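Local coordinates for protein transcriptional regulator, MarR family (Silicibacter pomeroyi DSS-3, PDB 3BJ6) that probably binds DNA as a winged helix-turn-helix transcription factor of the MarR family, at residues G41-L46 with I74-V78; P53-Q59 with S95-W99. All coordinates share one frame; numbering follows the deposited sequence. Where two conformers were deposited one is given.

Interaction 1 (G41-L46 with I74-V78); sequences GQRAIL and ILQEV
The amide of Gln42 and the carboxylate of Glu77 stand nearly perpendicular, their planes 82° apart. Glu77 OE1 lies close to the amide plane, at the edge, where Gln42 NE2 gives it a hydrogen bond of 2.9 Å. The bond is nearly straight. On the carboxylate the approach is different: NE2 comes from above the plane, 49° out of it. The other end of the amide is also held, because Gln42 OE1 accepts from the backbone N of Thr39, and two bonds together fix the amide's rotation. CG of Gln42 is anti to the carbonyl carbon (chi1 -64°) and the chain runs on extended, which brings NE2 across to Glu77. Along the way Gln42 CB rests 3.6 Å from Val78 CG1.

Helices 40-51 and 68-80 cross here almost at right angles, their local axes 9.4 Å apart. Helix 68-80 occupies the recognition-helix position of the MarR winged helix-turn-helix, and the contact packs this probable recognition helix across helix 40-51.

Beside the polar pair the packing is apolar. Ile74 CG2 meets helix 40-51, lying 3.6 Å from both Gln42 CA and Ile45 CD1. Gly41 O is equally near this methyl. Ile45 uses two branches. Its CG1-CD1 arm lies against Ile74, while CG2, anti to the backbone N, reaches Leu75 CD2 at 3.7 Å and Val78 CG2 at 4.0 Å. Leu46 CD2 touches Val78 CG1 more loosely, at 4.2 Å. Ile84 of strand 84-87 packs on Leu46, Leu75 and Val78.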
loop_
_atom_site.group_PDB
_atom_site.type_symbol
_atom_site.label_atom_id
_atom_site.label_comp_id
_atom_site.label_asym_id
_atom_site.label_seq_id
_atom_site.Cartn_x
_atom_site.Cartn_y
_atom_site.Cartn_z
ATOM N N GLY A 41 -8.946 -0.289 -12.602
ATOM C CA GLY A 41 -10.225 -0.519 -11.916
ATOM C C GLY A 41 -11.053 -1.548 -12.692
ATOM O O GLY A 41 -11.618 -2.448 -12.099
ATOM N N GLN A 42 -11.137 -1.395 -14.020
ATOM C CA GLN A 42 -11.851 -2.369 -14.849
ATOM C C GLN A 42 -11.269 -3.792 -14.754
ATOM O O GLN A 42 -12.018 -4.755 -14.635
ATOM C CB GLN A 42 -11.918 -1.896 -16.308
ATOM C CG GLN A 42 -12.744 -0.593 -16.463
ATOM C CD GLN A 42 -12.463 0.133 -17.801
ATOM O OE1 GLN A 42 -11.674 -0.330 -18.627
ATOM N NE2 GLN A 42 -13.106 1.296 -17.993
ATOM N N ARG A 43 -9.932 -3.908 -14.803
ATOM C CA ARG A 43 -9.233 -5.162 -14.558
ATOM C C ARG A 43 -9.671 -5.799 -13.232
ATOM O O ARG A 43 -9.881 -6.983 -13.194
ATOM C CB ARG A 43 -7.719 -4.912 -14.529
ATOM C CG ARG A 43 -6.866 -6.125 -14.155
ATOM C CD ARG A 43 -5.529 -5.704 -13.524
ATOM N NE ARG A 43 -4.822 -6.911 -13.055
ATOM C CZ ARG A 43 -5.130 -7.603 -11.960
ATOM N NH1 ARG A 43 -6.117 -7.209 -11.154
ATOM N NH2 ARG A 43 -4.437 -8.696 -11.672
ATOM N N ALA A 44 -9.757 -5.023 -12.148
ATOM C CA ALA A 44 -10.117 -5.569 -10.825
ATOM C C ALA A 44 -11.503 -6.241 -10.913
ATOM O O ALA A 44 -11.699 -7.344 -10.400
ATOM C CB ALA A 44 -10.147 -4.431 -9.755
ATOM N N ILE A 45 -12.448 -5.587 -11.579
ATOM C CA ILE A 45 -13.810 -6.153 -11.743
ATOM C C ILE A 45 -13.793 -7.399 -12.648
ATOM O O ILE A 45 -14.450 -8.397 -12.334
ATOM C CB ILE A 45 -14.845 -5.086 -12.225
ATOM C CG1 ILE A 45 -15.435 -4.329 -11.005
ATOM C CG2 ILE A 45 -16.025 -5.704 -12.998
ATOM C CD1 ILE A 45 -14.415 -3.542 -10.275
ATOM N N LEU A 46 -13.058 -7.353 -13.771
ATOM C CA LEU A 46 -12.949 -8.547 -14.628
ATOM C C LEU A 46 -12.337 -9.711 -13.868
ATOM O O LEU A 46 -12.760 -10.869 -13.999
ATOM C CB LEU A 46 -12.131 -8.240 -15.910
ATOM C CG LEU A 46 -12.673 -7.084 -16.783
ATOM C CD1 LEU A 46 -11.706 -6.812 -17.971
ATOM C CD2 LEU A 46 -14.087 -7.415 -17.307
ATOM N N ILE A 74 -17.605 1.071 -12.270
ATOM C CA ILE A 74 -16.771 0.182 -13.072
ATOM C C ILE A 74 -17.642 -0.831 -13.794
ATOM O O ILE A 74 -17.393 -1.134 -14.968
ATOM C CB ILE A 74 -15.684 -0.568 -12.251
ATOM C CG1 ILE A 74 -14.726 0.388 -11.506
ATOM C CG2 ILE A 74 -14.874 -1.458 -13.168
ATOM C CD1 ILE A 74 -14.219 1.497 -12.315
ATOM N N LEU A 75 -18.633 -1.395 -13.104
ATOM C CA LEU A 75 -19.527 -2.346 -13.785
ATOM C C LEU A 75 -20.156 -1.726 -15.032
ATOM O O LEU A 75 -20.286 -2.379 -16.053
ATOM C CB LEU A 75 -20.653 -2.848 -12.860
ATOM C CG LEU A 75 -20.226 -3.843 -11.789
ATOM C CD1 LEU A 75 -21.392 -4.157 -10.860
ATOM C CD2 LEU A 75 -19.665 -5.145 -12.386
ATOM N N GLN A 76 -20.570 -0.477 -14.940
ATOM C CA GLN A 76 -21.152 0.205 -16.103
ATOM C C GLN A 76 -20.144 0.372 -17.249
ATOM O O GLN A 76 -20.466 0.159 -18.388
ATOM C CB GLN A 76 -21.747 1.550 -15.682
ATOM C CG GLN A 76 -22.992 1.324 -14.752
ATOM C CD GLN A 76 -23.542 2.626 -14.215
ATOM O OE1 GLN A 76 -24.347 3.286 -14.871
ATOM N NE2 GLN A 76 -23.112 3.009 -13.021
ATOM N N GLU A 77 -18.919 0.731 -16.917
ATOM C CA GLU A 77 -17.879 0.888 -17.921
ATOM C C GLU A 77 -17.622 -0.418 -18.662
ATOM O O GLU A 77 -17.557 -0.440 -19.899
ATOM C CB GLU A 77 -16.604 1.396 -17.258
ATOM C CG GLU A 77 -16.682 2.810 -16.691
ATOM C CD GLU A 77 -15.434 3.199 -15.878
ATOM O OE1 GLU A 77 -14.511 2.367 -15.707
ATOM O OE2 GLU A 77 -15.376 4.357 -15.377
ATOM N N VAL A 78 -17.468 -1.514 -17.924
ATOM C CA VAL A 78 -17.155 -2.797 -18.592
ATOM C C VAL A 78 -18.366 -3.369 -19.338
ATOM O O VAL A 78 -18.211 -4.033 -20.355
ATOM C CB VAL A 78 -16.466 -3.848 -17.669
ATOM C CG1 VAL A 78 -15.093 -3.294 -17.191
ATOM C CG2 VAL A 78 -17.331 -4.215 -16.461
#

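Interaction 2 (P53-Q59 with S95-W99); sequences PGATAPQ and SHRYW
Gly54 and Ala55 both face Tyr98 in a G1 beta bulge. Gly54 N donates to Tyr98 O at 2.7 Å, though the bond is bent to 131°. Tyr98 N donates to Ala55 O at 3.0 Å. A water joins Ala57 N to His96 O, and Thr56 CA adds a CH...O contact to the same carbonyl.

Among side-chain bonds, Arg97 NH1, in one of the two conformers of this residue, gives Gly54 O a nearly straight hydrogen bond of 2.9 Å, with the oxygen in the guanidinium plane. Its bond to Gln59 OE1 is weak. That oxygen also accepts from Thr56 N, in its carbonyl plane on a lone pair, and Gln59 N donates back to Thr56 OG1. This is a capping box at the start of helix 57-64. Thr56 OG1 sits between the backbone N and the carbonyl carbon (chi1 66°), which turns CG2 over one face of the guanidinium in that conformer, 3.7 Å from Arg97 NH1.

The ring contacts are of two kinds. Gly54 CA sits over the six-membered ring of Trp99, 3.4 Å from its centroid, in a CH-pi contact, while Pro53 CB touches Trp99 CD1 at 3.7 Å. Gly54, having no CB, can lie this close to the indole. Replacing Trp99 by an alanine is likely to leave Gly54 and Pro53 without their packing surface and Arg87 without its cation-pi partner. Tyr98 instead turns its ring edge to Ala55 O and Ala57 N.

Strand 97-100 is the middle strand of the small antiparallel sheet. With 84-87 it makes the wing hairpin, and 55-56 lies on its other edge. Tyr98 packs on Leu49 of helix 40-51 and Ile84 of strand 84-87, and Ala57 touches Ile71 of helix 68-80.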
loop_
_atom_site.group_PDB
_atom_site.type_symbol
_atom_site.label_atom_id
_atom_site.label_comp_id
_atom_site.label_asym_id
_atom_site.label_seq_id
_atom_site.Cartn_x
_atom_site.Cartn_y
_atom_site.Cartn_z
ATOM N N PRO A 53 -17.955 -16.172 -11.292
ATOM C CA PRO A 53 -18.950 -15.885 -12.332
ATOM C C PRO A 53 -20.342 -15.801 -11.695
ATOM O O PRO A 53 -20.638 -16.565 -10.768
ATOM C CB PRO A 53 -18.851 -17.114 -13.268
ATOM C CG PRO A 53 -17.432 -17.616 -13.070
ATOM C CD PRO A 53 -17.170 -17.392 -11.606
ATOM N N GLY A 54 -21.161 -14.859 -12.128
ATOM C CA GLY A 54 -22.512 -14.710 -11.552
ATOM C C GLY A 54 -22.614 -13.897 -10.270
ATOM O O GLY A 54 -23.680 -13.845 -9.666
ATOM N N ALA A 55 -21.516 -13.265 -9.826
ATOM C CA ALA A 55 -21.554 -12.464 -8.586
ATOM C C ALA A 55 -22.483 -11.268 -8.751
ATOM O O ALA A 55 -22.631 -10.740 -9.861
ATOM C CB ALA A 55 -20.141 -11.959 -8.215
ATOM N N THR A 56 -23.042 -10.811 -7.633
ATOM C CA THR A 56 -23.779 -9.554 -7.575
ATOM C C THR A 56 -22.773 -8.425 -7.344
ATOM O O THR A 56 -21.606 -8.672 -6.976
ATOM C CB THR A 56 -24.816 -9.574 -6.439
ATOM O OG1 THR A 56 -24.124 -9.638 -5.179
ATOM C CG2 THR A 56 -25.760 -10.787 -6.578
ATOM N N ALA A 57 -23.211 -7.194 -7.570
ATOM C CA ALA A 57 -22.369 -6.043 -7.315
ATOM C C ALA A 57 -21.987 -5.966 -5.826
ATOM O O ALA A 57 -20.819 -5.699 -5.510
ATOM C CB ALA A 57 -23.046 -4.743 -7.762
ATOM N N PRO A 58 -22.964 -6.136 -4.899
ATOM C CA PRO A 58 -22.515 -6.161 -3.495
ATOM C C PRO A 58 -21.520 -7.263 -3.165
ATOM O O PRO A 58 -20.614 -7.007 -2.391
ATOM C CB PRO A 58 -23.826 -6.313 -2.693
ATOM C CG PRO A 58 -24.916 -5.731 -3.640
ATOM C CD PRO A 58 -24.443 -6.209 -5.002
ATOM N N GLN A 59 -21.673 -8.463 -3.732
ATOM C CA GLN A 59 -20.674 -9.534 -3.571
ATOM C C GLN A 59 -19.281 -9.194 -4.102
ATOM O O GLN A 59 -18.270 -9.438 -3.420
ATOM C CB GLN A 59 -21.153 -10.852 -4.180
ATOM C CG GLN A 59 -22.251 -11.559 -3.367
ATOM C CD GLN A 59 -22.814 -12.773 -4.103
ATOM O OE1 GLN A 59 -22.963 -12.767 -5.343
ATOM N NE2 GLN A 59 -23.113 -13.837 -3.345
ATOM N N SER A 95 -31.306 -8.541 -7.242
ATOM C CA SER A 95 -29.899 -8.978 -7.081
ATOM C C SER A 95 -29.295 -9.327 -8.426
ATOM O O SER A 95 -29.205 -10.518 -8.788
ATOM C CB SER A 95 -29.809 -10.186 -6.127
ATOM O OG SER A 95 -30.006 -9.784 -4.773
ATOM N N HIS A 96 -28.901 -8.285 -9.168
ATOM C CA HIS A 96 -28.402 -8.467 -10.547
ATOM C C HIS A 96 -27.127 -9.278 -10.482
ATOM O O HIS A 96 -26.261 -9.021 -9.639
ATOM C CB HIS A 96 -28.155 -7.117 -11.255
ATOM C CG HIS A 96 -29.177 -6.062 -10.923
ATOM N ND1 HIS A 96 -30.539 -6.277 -11.039
ATOM C CD2 HIS A 96 -29.035 -4.787 -10.488
ATOM C CE1 HIS A 96 -31.191 -5.182 -10.680
ATOM N NE2 HIS A 96 -30.302 -4.267 -10.330
ATOM N N ARG A 97 -27.011 -10.246 -11.377
ATOM C CA ARG A 97 -25.851 -11.121 -11.410
ATOM C C ARG A 97 -25.105 -10.976 -12.723
ATOM O O ARG A 97 -25.712 -10.918 -13.801
ATOM C CB ARG A 97 -26.278 -12.568 -11.163
ATOM C CG ARG A 97 -26.761 -12.820 -9.724
ATOM C CD ARG A 97 -26.724 -14.305 -9.378
ATOM N NE ARG A 97 -27.125 -14.508 -7.994
ATOM C CZ ARG A 97 -26.297 -14.529 -6.945
ATOM N NH1 ARG A 97 -24.964 -14.382 -7.093
ATOM N NH2 ARG A 97 -26.819 -14.696 -5.743
ATOM N N TYR A 98 -23.781 -10.939 -12.630
ATOM C CA TYR A 98 -22.935 -10.612 -13.779
ATOM C C TYR A 98 -21.967 -11.711 -14.177
ATOM O O TYR A 98 -21.435 -12.407 -13.312
ATOM C CB TYR A 98 -22.095 -9.353 -13.494
ATOM C CG TYR A 98 -22.946 -8.164 -13.191
ATOM C CD1 TYR A 98 -23.424 -7.345 -14.222
ATOM C CD2 TYR A 98 -23.333 -7.878 -11.862
ATOM C CE1 TYR A 98 -24.219 -6.247 -13.956
ATOM C CE2 TYR A 98 -24.143 -6.779 -11.581
ATOM C CZ TYR A 98 -24.574 -5.984 -12.631
ATOM O OH TYR A 98 -25.354 -4.900 -12.350
ATOM N N TRP A 99 -21.701 -11.790 -15.483
ATOM C CA TRP A 99 -20.763 -12.754 -16.047
ATOM C C TRP A 99 -19.864 -12.095 -17.053
ATOM O O TRP A 99 -20.326 -11.256 -17.805
ATOM C CB TRP A 99 -21.522 -13.855 -16.793
ATOM C CG TRP A 99 -22.066 -14.975 -15.905
ATOM C CD1 TRP A 99 -21.511 -16.203 -15.704
ATOM C CD2 TRP A 99 -23.272 -14.955 -15.159
ATOM N NE1 TRP A 99 -22.295 -16.956 -14.858
ATOM C CE2 TRP A 99 -23.391 -16.211 -14.513
ATOM C CE3 TRP A 99 -24.266 -13.995 -14.954
ATOM C CZ2 TRP A 99 -24.472 -16.529 -13.684
ATOM C CZ3 TRP A 99 -25.329 -14.313 -14.143
ATOM C CH2 TRP A 99 -25.425 -15.564 -13.507
HETATM O O HOH W 1 -25.999 -6.696 -8.197
#

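Overall arrangement
The two interactions lie about 13 Å apart, centre to centre. Their segments alternate along the sequence: helix 40-51 leads into strand 55-56, and helix 57-64 into helix 68-80. Leu75 links them directly. Its CD2 belongs to interaction 1, while its CD1 packs 3.6 Å from Ala57 CB and 3.9 Å from Tyr98 CE2 of interaction 2. Interaction 1 is buried between helices; interaction 2 is partly buried and joins the wing to the start of helix 57-64. Together they tie both helices of the helix-turn-helix and the wing into one probable DNA-binding unit. A bound ethanol, probably from the crystallisation liquor, lies about 4 Å from the Gln42 side chain.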